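Local coordinates for cysteine desulfurase (Stenotrophomonas maltophilia, PDB 6WCI), which probably removes sulfur from L-cysteine to give L-alanine and passes it to a sulfur carrier, using pyridoxal 5'-phosphate as cofactor, at residues 101-105 with 106-110; 256-260 with 261-265; 349-352 with 353-357; 400-403 with 404-408. All blocks are in the same frame, centred on the assembly; numbering follows the deposited sequence.

Interaction 1 (101-105 with 106-110)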
loop_
_atom_site.group_PDB
_atom_site.type_symbol
_atom_site.label_atom_id
_atom_site.label_comp_id
_atom_site.label_asym_id
_atom_site.label_seq_id
_atom_site.Cartn_x
_atom_site.Cartn_y
_atom_site.Cartn_z
ATOM N N LEU B 101 -0.577 13.517 15.704
ATOM C CA LEU B 101 -1.279 12.646 16.639
ATOM C C LEU B 101 -0.778 12.777 18.069
ATOM O O LEU B 101 -1.353 12.154 18.965
ATOM C CB LEU B 101 -1.143 11.190 16.188
ATOM C CG LEU B 101 -1.434 10.947 14.710
ATOM C CD1 LEU B 101 -0.910 9.582 14.306
ATOM C CD2 LEU B 101 -2.921 11.059 14.454
ATOM N N ASN B 102 0.274 13.568 18.293
ATOM C CA ASN B 102 0.926 13.724 19.599
ATOM C C ASN B 102 1.435 12.384 20.138
ATOM O O ASN B 102 1.227 12.039 21.303
ATOM C CB ASN B 102 0.005 14.404 20.616
ATOM C CG ASN B 102 0.767 14.949 21.810
ATOM O OD1 ASN B 102 1.869 15.474 21.664
ATOM N ND2 ASN B 102 0.191 14.813 22.997
ATOM N N VAL B 103 2.119 11.628 19.275
ATOM C CA VAL B 103 2.721 10.351 19.644
ATOM C C VAL B 103 4.181 10.350 19.211
ATOM O O VAL B 103 4.626 11.194 18.435
ATOM C CB VAL B 103 1.993 9.143 19.021
ATOM C CG1 VAL B 103 0.516 9.162 19.370
ATOM C CG2 VAL B 103 2.216 9.106 17.509
ATOM N N ARG B 104 4.922 9.373 19.713
ATOM C CA ARG B 104 6.300 9.282 19.251
ATOM C C ARG B 104 6.346 8.574 17.902
ATOM O O ARG B 104 5.592 7.622 17.670
ATOM C CB ARG B 104 7.175 8.549 20.268
ATOM C CG ARG B 104 7.215 9.237 21.623
ATOM C CD ARG B 104 8.236 8.611 22.541
ATOM N NE ARG B 104 9.559 8.561 21.925
ATOM C CZ ARG B 104 10.686 8.333 22.597
ATOM N NH1 ARG B 104 11.851 8.303 21.953
ATOM N NH2 ARG B 104 10.652 8.146 23.911
ATOM N N PRO B 105 7.194 9.041 16.981
ATOM C CA PRO B 105 7.248 8.400 15.660
ATOM C C PRO B 105 7.741 6.966 15.722
ATOM O O PRO B 105 7.372 6.154 14.865
ATOM C CB PRO B 105 8.196 9.311 14.870
ATOM C CG PRO B 105 8.992 10.042 15.901
ATOM C CD PRO B 105 8.117 10.183 17.099
ATOM N N SER B 106 8.543 6.625 16.731
ATOM C CA SER B 106 9.015 5.254 16.903
ATOM C C SER B 106 7.877 4.269 17.149
ATOM O O SER B 106 8.051 3.067 16.918
ATOM C CB SER B 106 10.010 5.199 18.065
ATOM O OG SER B 106 10.951 4.162 17.883
ATOM N N ASP B 107 6.726 4.743 17.628
ATOM C CA ASP B 107 5.574 3.898 17.895
ATOM C C ASP B 107 4.509 3.994 16.814
ATOM O O ASP B 107 3.372 3.565 17.037
ATOM C CB ASP B 107 4.953 4.254 19.248
ATOM C CG ASP B 107 5.957 4.224 20.389
ATOM O OD1 ASP B 107 6.995 3.527 20.271
ATOM O OD2 ASP B 107 5.699 4.898 21.411
ATOM N N LEU B 108 4.843 4.549 15.656
ATOM C CA LEU B 108 3.879 4.799 14.590
ATOM C C LEU B 108 4.274 3.971 13.374
ATOM O O LEU B 108 5.306 4.233 12.740
ATOM C CB LEU B 108 3.826 6.288 14.254
ATOM C CG LEU B 108 2.691 6.791 13.375
ATOM C CD1 LEU B 108 1.336 6.577 14.060
ATOM C CD2 LEU B 108 2.916 8.259 13.051
ATOM N N VAL B 109 3.450 2.985 13.049
ATOM C CA VAL B 109 3.685 2.103 11.914
ATOM C C VAL B 109 2.928 2.648 10.713
ATOM O O VAL B 109 1.713 2.858 10.783
ATOM C CB VAL B 109 3.238 0.668 12.241
ATOM C CG1 VAL B 109 3.493 -0.255 11.056
ATOM C CG2 VAL B 109 3.949 0.158 13.503
ATOM N N LEU B 110 3.641 2.875 9.607
ATOM C CA LEU B 110 3.045 3.392 8.381
ATOM C C LEU B 110 2.584 2.227 7.510
ATOM O O LEU B 110 3.319 1.251 7.341
ATOM C CB LEU B 110 4.053 4.263 7.623
ATOM C CG LEU B 110 4.691 5.415 8.417
ATOM C CD1 LEU B 110 5.751 6.139 7.617
ATOM C CD2 LEU B 110 3.616 6.408 8.874
HETATM O O HOH W 1 3.907 7.005 21.457
#

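Interaction 2 (256-260 with 261-265)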
loop_
_atom_site.group_PDB
_atom_site.type_symbol
_atom_site.label_atom_id
_atom_site.label_comp_id
_atom_site.label_asym_id
_atom_site.label_seq_id
_atom_site.Cartn_x
_atom_site.Cartn_y
_atom_site.Cartn_z
ATOM N N LEU B 256 -0.746 2.906 11.937
ATOM C CA LEU B 256 -1.155 2.272 13.190
ATOM C C LEU B 256 -0.255 2.784 14.308
ATOM O O LEU B 256 0.965 2.619 14.244
ATOM C CB LEU B 256 -1.065 0.744 13.097
ATOM C CG LEU B 256 -1.345 -0.022 14.390
ATOM C CD1 LEU B 256 -2.840 0.029 14.739
ATOM C CD2 LEU B 256 -0.828 -1.488 14.358
ATOM N N TRP B 257 -0.847 3.423 15.308
ATOM C CA TRP B 257 -0.159 3.726 16.553
ATOM C C TRP B 257 -0.453 2.626 17.565
ATOM O O TRP B 257 -1.551 2.069 17.594
ATOM C CB TRP B 257 -0.593 5.078 17.147
ATOM C CG TRP B 257 0.055 5.298 18.501
ATOM C CD1 TRP B 257 1.278 5.859 18.738
ATOM C CD2 TRP B 257 -0.455 4.893 19.786
ATOM N NE1 TRP B 257 1.553 5.853 20.089
ATOM C CE2 TRP B 257 0.502 5.270 20.752
ATOM C CE3 TRP B 257 -1.626 4.248 20.212
ATOM C CZ2 TRP B 257 0.327 5.022 22.116
ATOM C CZ3 TRP B 257 -1.804 4.014 21.565
ATOM C CH2 TRP B 257 -0.832 4.401 22.504
ATOM N N ALA B 258 0.534 2.326 18.406
ATOM C CA ALA B 258 0.353 1.324 19.448
ATOM C C ALA B 258 1.257 1.653 20.621
ATOM O O ALA B 258 2.304 2.284 20.458
ATOM C CB ALA B 258 0.665 -0.094 18.939
ATOM N N ARG B 259 0.849 1.209 21.808
ATOM C CA ARG B 259 1.753 1.248 22.944
ATOM C C ARG B 259 3.025 0.474 22.619
ATOM O O ARG B 259 2.986 -0.547 21.926
ATOM C CB ARG B 259 1.072 0.667 24.180
ATOM C CG ARG B 259 -0.244 1.362 24.498
ATOM C CD ARG B 259 -0.953 0.647 25.602
ATOM N NE ARG B 259 -0.086 0.486 26.759
ATOM C CZ ARG B 259 -0.024 1.354 27.762
ATOM N NH1 ARG B 259 -0.775 2.450 27.735
ATOM N NH2 ARG B 259 0.786 1.128 28.792
ATOM N N ARG B 260 4.160 0.978 23.114
ATOM C CA ARG B 260 5.451 0.372 22.795
ATOM C C ARG B 260 5.520 -1.078 23.262
ATOM O O ARG B 260 6.108 -1.929 22.578
ATOM C CB ARG B 260 6.585 1.178 23.434
ATOM C CG ARG B 260 7.983 0.659 23.079
ATOM C CD ARG B 260 8.287 1.033 21.653
ATOM N NE ARG B 260 9.436 0.345 21.080
ATOM C CZ ARG B 260 9.813 0.504 19.818
ATOM N NH1 ARG B 260 9.124 1.329 19.031
ATOM N NH2 ARG B 260 10.860 -0.154 19.344
ATOM N N GLU B 261 4.932 -1.377 24.427
ATOM C CA GLU B 261 4.980 -2.739 24.960
ATOM C C GLU B 261 4.336 -3.742 24.009
ATOM O O GLU B 261 4.776 -4.893 23.932
ATOM C CB GLU B 261 4.296 -2.803 26.330
ATOM C CG GLU B 261 2.805 -2.513 26.279
ATOM C CD GLU B 261 2.094 -2.753 27.596
ATOM O OE1 GLU B 261 2.523 -3.642 28.360
ATOM O OE2 GLU B 261 1.096 -2.048 27.859
ATOM N N HIS B 262 3.296 -3.330 23.278
ATOM C CA HIS B 262 2.665 -4.237 22.327
ATOM C C HIS B 262 3.527 -4.418 21.090
ATOM O O HIS B 262 3.689 -5.541 20.598
ATOM C CB HIS B 262 1.278 -3.720 21.944
ATOM C CG HIS B 262 0.337 -3.621 23.105
ATOM N ND1 HIS B 262 0.438 -4.434 24.210
ATOM C CD2 HIS B 262 -0.712 -2.796 23.338
ATOM C CE1 HIS B 262 -0.512 -4.119 25.075
ATOM N NE2 HIS B 262 -1.223 -3.129 24.569
ATOM N N LEU B 263 4.082 -3.327 20.561
ATOM C CA LEU B 263 4.889 -3.456 19.355
ATOM C C LEU B 263 6.091 -4.361 19.596
ATOM O O LEU B 263 6.507 -5.109 18.702
ATOM C CB LEU B 263 5.342 -2.081 18.867
ATOM C CG LEU B 263 4.283 -1.131 18.302
ATOM C CD1 LEU B 263 4.869 0.263 18.181
ATOM C CD2 LEU B 263 3.780 -1.622 16.952
ATOM N N ASP B 264 6.659 -4.321 20.800
ATOM C CA ASP B 264 7.813 -5.177 21.068
ATOM C C ASP B 264 7.401 -6.640 21.203
ATOM O O ASP B 264 8.100 -7.529 20.704
ATOM C CB ASP B 264 8.553 -4.696 22.317
ATOM C CG ASP B 264 9.250 -3.357 22.110
ATOM O OD1 ASP B 264 9.463 -2.962 20.943
ATOM O OD2 ASP B 264 9.596 -2.707 23.116
ATOM N N ALA B 265 6.266 -6.913 21.856
ATOM C CA ALA B 265 5.853 -8.292 22.093
ATOM C C ALA B 265 5.251 -8.955 20.856
ATOM O O ALA B 265 5.315 -10.181 20.735
ATOM C CB ALA B 265 4.850 -8.347 23.249
#

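Interaction 3 (349-352 with 353-357)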
loop_
_atom_site.group_PDB
_atom_site.type_symbol
_atom_site.label_atom_id
_atom_site.label_comp_id
_atom_site.label_asym_id
_atom_site.label_seq_id
_atom_site.Cartn_x
_atom_site.Cartn_y
_atom_site.Cartn_z
ATOM N N PRO B 349 -25.267 13.482 20.895
ATOM C CA PRO B 349 -24.938 14.827 21.395
ATOM C C PRO B 349 -23.745 15.485 20.712
ATOM O O PRO B 349 -23.879 16.604 20.202
ATOM C CB PRO B 349 -24.669 14.578 22.881
ATOM C CG PRO B 349 -25.593 13.457 23.213
ATOM C CD PRO B 349 -25.576 12.557 21.998
ATOM N N GLU B 350 -22.579 14.836 20.699
ATOM C CA GLU B 350 -21.426 15.366 19.983
ATOM C C GLU B 350 -21.233 14.581 18.691
ATOM O O GLU B 350 -21.316 13.351 18.679
ATOM C CB GLU B 350 -20.147 15.320 20.825
ATOM C CG GLU B 350 -18.964 15.958 20.085
ATOM C CD GLU B 350 -17.683 16.065 20.903
ATOM O OE1 GLU B 350 -17.453 15.223 21.797
ATOM O OE2 GLU B 350 -16.898 17.005 20.630
ATOM N N LYS B 351 -20.968 15.300 17.605
ATOM C CA LYS B 351 -21.064 14.723 16.273
ATOM C C LYS B 351 -20.099 15.435 15.332
ATOM O O LYS B 351 -19.879 16.643 15.457
ATOM C CB LYS B 351 -22.512 14.839 15.778
ATOM C CG LYS B 351 -22.926 13.887 14.680
ATOM C CD LYS B 351 -24.375 14.150 14.281
ATOM C CE LYS B 351 -24.491 14.322 12.790
ATOM N NZ LYS B 351 -25.447 13.386 12.148
ATOM N N ALA B 352 -19.514 14.680 14.402
ATOM C CA ALA B 352 -18.775 15.268 13.292
ATOM C C ALA B 352 -19.730 15.576 12.138
ATOM O O ALA B 352 -20.869 15.109 12.108
ATOM C CB ALA B 352 -17.652 14.332 12.833
ATOM N N ALA B 353 -19.248 16.351 11.158
ATOM C CA ALA B 353 -20.109 16.879 10.093
ATOM C C ALA B 353 -20.482 15.808 9.060
ATOM O O ALA B 353 -20.271 15.953 7.857
ATOM C CB ALA B 353 -19.448 18.075 9.412
ATOM N N VAL B 354 -21.100 14.737 9.547
ATOM C CA VAL B 354 -21.585 13.645 8.708
ATOM C C VAL B 354 -23.069 13.465 8.993
ATOM O O VAL B 354 -23.467 13.336 10.154
ATOM C CB VAL B 354 -20.801 12.343 8.971
ATOM C CG1 VAL B 354 -21.409 11.174 8.211
ATOM C CG2 VAL B 354 -19.334 12.530 8.609
ATOM N N VAL B 355 -23.887 13.466 7.943
ATOM C CA VAL B 355 -25.338 13.368 8.082
ATOM C C VAL B 355 -25.841 12.271 7.154
ATOM O O VAL B 355 -25.814 12.430 5.928
ATOM C CB VAL B 355 -26.041 14.698 7.772
ATOM C CG1 VAL B 355 -27.542 14.508 7.827
ATOM C CG2 VAL B 355 -25.584 15.795 8.728
ATOM N N SER B 356 -26.299 11.163 7.729
ATOM C CA SER B 356 -26.994 10.128 6.980
ATOM C C SER B 356 -28.492 10.310 7.204
ATOM O O SER B 356 -28.928 10.485 8.344
ATOM C CB SER B 356 -26.552 8.731 7.426
ATOM O OG SER B 356 -25.199 8.464 7.073
ATOM N N PHE B 357 -29.276 10.272 6.127
ATOM C CA PHE B 357 -30.693 10.598 6.245
ATOM C C PHE B 357 -31.518 9.797 5.249
ATOM O O PHE B 357 -31.006 9.272 4.255
ATOM C CB PHE B 357 -30.953 12.099 6.041
ATOM C CG PHE B 357 -30.637 12.587 4.648
ATOM C CD1 PHE B 357 -29.353 12.976 4.313
ATOM C CD2 PHE B 357 -31.624 12.659 3.679
ATOM C CE1 PHE B 357 -29.057 13.424 3.035
ATOM C CE2 PHE B 357 -31.333 13.100 2.401
ATOM C CZ PHE B 357 -30.049 13.484 2.079
#

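Interaction 4 (400-403 with 404-408). With SO4 (sulfate ion), chain E.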
loop_
_atom_site.group_PDB
_atom_site.type_symbol
_atom_site.label_atom_id
_atom_site.label_comp_id
_atom_site.label_asym_id
_atom_site.label_seq_id
_atom_site.Cartn_x
_atom_site.Cartn_y
_atom_site.Cartn_z
ATOM N N ALA B 400 -24.585 12.860 3.298
ATOM C CA ALA B 400 -23.815 14.050 2.981
ATOM C C ALA B 400 -22.774 14.226 4.071
ATOM O O ALA B 400 -23.099 14.149 5.259
ATOM C CB ALA B 400 -24.711 15.284 2.884
ATOM N N SER B 401 -21.519 14.410 3.674
ATOM C CA SER B 401 -20.430 14.537 4.631
ATOM C C SER B 401 -19.587 15.740 4.248
ATOM O O SER B 401 -18.993 15.773 3.165
ATOM C CB SER B 401 -19.592 13.255 4.699
ATOM O OG SER B 401 -19.465 12.636 3.429
ATOM N N LEU B 402 -19.535 16.713 5.142
ATOM C CA LEU B 402 -18.967 18.020 4.867
ATOM C C LEU B 402 -17.523 18.086 5.345
ATOM O O LEU B 402 -17.129 17.393 6.289
ATOM C CB LEU B 402 -19.797 19.100 5.561
ATOM C CG LEU B 402 -21.299 19.064 5.245
ATOM C CD1 LEU B 402 -22.085 20.089 6.079
ATOM C CD2 LEU B 402 -21.529 19.290 3.762
ATOM N N ALA B 403 -16.734 18.918 4.674
ATOM C CA ALA B 403 -15.366 19.216 5.074
ATOM C C ALA B 403 -15.214 20.722 5.225
ATOM O O ALA B 403 -16.067 21.499 4.792
ATOM C CB ALA B 403 -14.355 18.672 4.065
ATOM N N PHE B 404 -14.110 21.127 5.855
ATOM C CA PHE B 404 -13.911 22.537 6.168
ATOM C C PHE B 404 -13.876 23.403 4.908
ATOM O O PHE B 404 -14.242 24.585 4.966
ATOM C CB PHE B 404 -12.630 22.717 6.980
ATOM C CG PHE B 404 -11.393 22.191 6.287
ATOM C CD1 PHE B 404 -10.696 22.984 5.378
ATOM C CD2 PHE B 404 -10.931 20.910 6.546
ATOM C CE1 PHE B 404 -9.561 22.496 4.741
ATOM C CE2 PHE B 404 -9.803 20.418 5.916
ATOM C CZ PHE B 404 -9.118 21.211 5.010
ATOM N N TYR B 405 -13.452 22.843 3.769
ATOM C CA TYR B 405 -13.409 23.589 2.514
ATOM C C TYR B 405 -14.764 23.681 1.819
ATOM O O TYR B 405 -14.867 24.335 0.779
ATOM C CB TYR B 405 -12.373 22.980 1.551
ATOM C CG TYR B 405 -12.431 21.480 1.411
ATOM C CD1 TYR B 405 -13.438 20.866 0.688
ATOM C CD2 TYR B 405 -11.449 20.674 1.982
ATOM C CE1 TYR B 405 -13.492 19.484 0.567
ATOM C CE2 TYR B 405 -11.489 19.296 1.869
ATOM C CZ TYR B 405 -12.505 18.701 1.151
ATOM O OH TYR B 405 -12.551 17.318 1.041
ATOM N N ASN B 406 -15.800 23.037 2.346
ATOM C CA ASN B 406 -17.139 23.341 1.876
ATOM C C ASN B 406 -17.578 24.694 2.432
ATOM O O ASN B 406 -16.951 25.255 3.336
ATOM C CB ASN B 406 -18.122 22.249 2.291
ATOM C CG ASN B 406 -17.853 20.933 1.597
ATOM O OD1 ASN B 406 -17.629 19.909 2.248
ATOM N ND2 ASN B 406 -17.879 20.953 0.263
ATOM N N THR B 407 -18.669 25.224 1.881
ATOM C CA THR B 407 -19.128 26.564 2.216
ATOM C C THR B 407 -20.607 26.550 2.586
ATOM O O THR B 407 -21.345 25.614 2.266
ATOM C CB THR B 407 -18.915 27.543 1.053
ATOM O OG1 THR B 407 -19.809 27.210 -0.015
ATOM C CG2 THR B 407 -17.474 27.476 0.548
ATOM N N HIS B 408 -21.031 27.620 3.265
ATOM C CA HIS B 408 -22.449 27.797 3.575
ATOM C C HIS B 408 -23.272 27.992 2.311
ATOM O O HIS B 408 -24.419 27.535 2.240
ATOM C CB HIS B 408 -22.628 28.981 4.521
ATOM C CG HIS B 408 -22.061 28.744 5.883
ATOM N ND1 HIS B 408 -22.600 27.827 6.762
ATOM C CD2 HIS B 408 -20.998 29.292 6.517
ATOM C CE1 HIS B 408 -21.891 27.818 7.877
ATOM N NE2 HIS B 408 -20.912 28.697 7.755
HETATM S S SO4 E . -18.556 30.496 3.796
HETATM O O1 SO4 E . -17.274 30.520 3.099
HETATM O O2 SO4 E . -18.886 29.127 4.170
HETATM O O3 SO4 E . -19.612 31.002 2.912
HETATM O O4 SO4 E . -18.425 31.312 5.002
#

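Interaction 1 (101-105 with 106-110)
Leu108 sets CG trans to its backbone N (chi1 -168°), while Leu101 sets CG trans to its carbonyl carbon (chi1 -48°), and the two side chains meet. They belong to the short connection between helix 81-101 and strand 108-111, an edge strand of the seven-stranded sheet in the fold of class-V PLP-dependent enzymes. A Schellman motif ends the helix at Asn102. The chain then makes a single 3-10-like turn through Pro105 and Ser106 before the strand starts.

The leucines touch through one methyl each, Leu101 CD1 to Leu108 CD1 at 3.8 Å, and their side chains cross at about a right angle. Val103 CG2 adds a looser contact to the same Leu108 methyl. Trp257 of the neighbouring strand packs against both Val103 and Leu108, so this apolar cluster joins helix end, loop and sheet.

Two successive backbone bonds hold the turn. Asp107 N donates to Arg104 O at 3.1 Å, and Leu108 N donates to Pro105 O. Both are the i to i+3 bonds of a short 3-10 turn.

The Asp107 carboxylate approaches Arg104 through OD2, 4.1 Å from Arg104 CB. Its OD1 has a long, weak ion pair with Arg260. A water bridges the two segments: it accepts from Arg104 N at 3.1 Å and donates to Asp107 OD2 at 2.8 Å.

Interaction 2 (256-260 with 261-265)
This is a local strand-to-helix junction, in which Arg259 as N-cap residue links strand 254-258 to the short helix 260-265. It lies on the seven-stranded sheet of the class-V PLP-dependent fold. Arg259 O starts the helix by accepting from Leu263 N at 3.3 Å. His262 N makes a weaker bond to the same oxygen. The next bond in the helix runs from Asp264 N to Arg260 O at 3.0 Å.

Two salt bridges lie on the outer side of the junction. Arg259 and Glu261 run side by side and point the same way. Arg259 NE reaches Glu261 OE2 at 3.0 Å, on the anti lone pair of that oxygen, and NH2 adds a weak second bond to it. The guanidinium and carboxylate planes are 56° apart, and OE2 alone takes both N-H groups. Glu261 CG lies between its backbone N and carbonyl carbon (chi1 65°), and the extended chain beyond carries the carboxylate back to the N-cap arginine.

Arg260 bends at chi2 (74°) and brings NE to Asp264 OD1 at 3.3 Å, one helical turn later. Its NH2 also bonds to Ala289 O.

The inner side is buried. The His262 ring packs near Arg259, with CD2 4.0 Å from Arg259 CB, while its NE2 is hydrogen-bonded to Asp238. On the buried side of the helix, Leu263 packs on the end of the strand, its CG 3.8 Å from Ala258 CB.

Interaction 3 (349-352 with 353-357)
An inverse gamma turn centred on Ala353 leads the chain into strand 354-359 of the six-stranded mixed sheet, and Lys351 reaches across the turn to the start of that strand. The sheet belongs to the class-V PLP-dependent aminotransferase fold. The turn is closed by Val354 N, which donates to Ala352 O at 2.6 Å with an N-H...O angle of 152°. The bond is strongly bent at the carbonyl: the C=O...N angle is only 99°, and the donor is tilted from the carbonyl plane. The bond closes the seven-membered ring of a gamma turn, which forces this bend.

The side-chain contact is made by the lysine. Its CG is trans to the backbone N (chi1 -159°), and the chain stays extended to CD before it bends at its last two torsions. This carries the amino group past the turn to the carbonyl of Val354. Lys351 NZ donates to Val354 O at 2.8 Å, and it lies in the plane of that carbonyl.

The amino group has other carbonyl partners. Gly346 O takes a hydrogen bond and Leu197 O a weak one. Lys351 thus ties the loop after strand 342-345, the start of strand 354-359 and the region around Leu197 to one amino group. The gathered carbonyl oxygens would be expected to favour its protonated form.

Val355 turns its side chain to helix 318-336, where it packs on Leu329, Phe332 and Leu336. Val355 CG2 also stands 4.2 Å from Lys351 NZ.

Interaction 4 (400-403 with 404-408)
After strand 397-401 the backbone makes a type I beta turn from Ala403 to Asn406, closed by Asn406 N donating to Ala403 O at 2.9 Å. The turn connects the six-stranded sheet of the class-V PLP-dependent fold to helix 408-422. Asn406 folds back over it and grips its start. Asn406 OD1 accepts from Ala403 N at 2.8 Å in a nearly straight bond (170°), which arrives in the carbonyl plane on a lone pair. Backbone and side chain of Asn406 therefore hold both polar backbone atoms of Ala403. The Asn406 amide is fixed from its other end by Glu410, which takes a bond from ND2.

Tyr405 places CG between its backbone N and carbonyl carbon (chi1 47°), and this lays its ring against Ala403. The methyl sits over one face in a CH-pi contact: Ala403 CB is 3.6 Å from the centroid of the Tyr405 ring, 19° off the normal. The phenol OH of Tyr405 bonds to Asn50 and to Gln55 N. Phe404 packs on Val29, Val321, Leu313 and Leu316, so the turn is buried among several helices.

Thr407 is the N-cap of helix 408-422, and its OG1 bonds to Glu410 N. A sulfate, probably from the crystallisation liquor, binds at this helix start and also bonds to Arg324. His408 N donates to sulfate O2 at 2.8 Å.

In the fold
The four contacts follow one another along the chain and form two pairs on two sheets. Interactions 1 and 2, centres 10 Å apart, lie on neighbouring antiparallel strands 108-111 and 254-258 of the seven-stranded sheet. Interactions 3 and 4, centres 12 Å apart, share the six-stranded sheet through strands 354-359 and 397-401. The pairs stand 29 to 35 Å apart between centres and do not touch. In each pair, one contact leads into a strand and the other leads out of its antiparallel neighbour, at the same end. Strand 254-258 follows Lys246, which carries the pyridoxal phosphate. The oxidised Cys384 follows strand 376-381, next to strand 397-401. Each pair thus belongs to a sheet whose connections carry one of these residues.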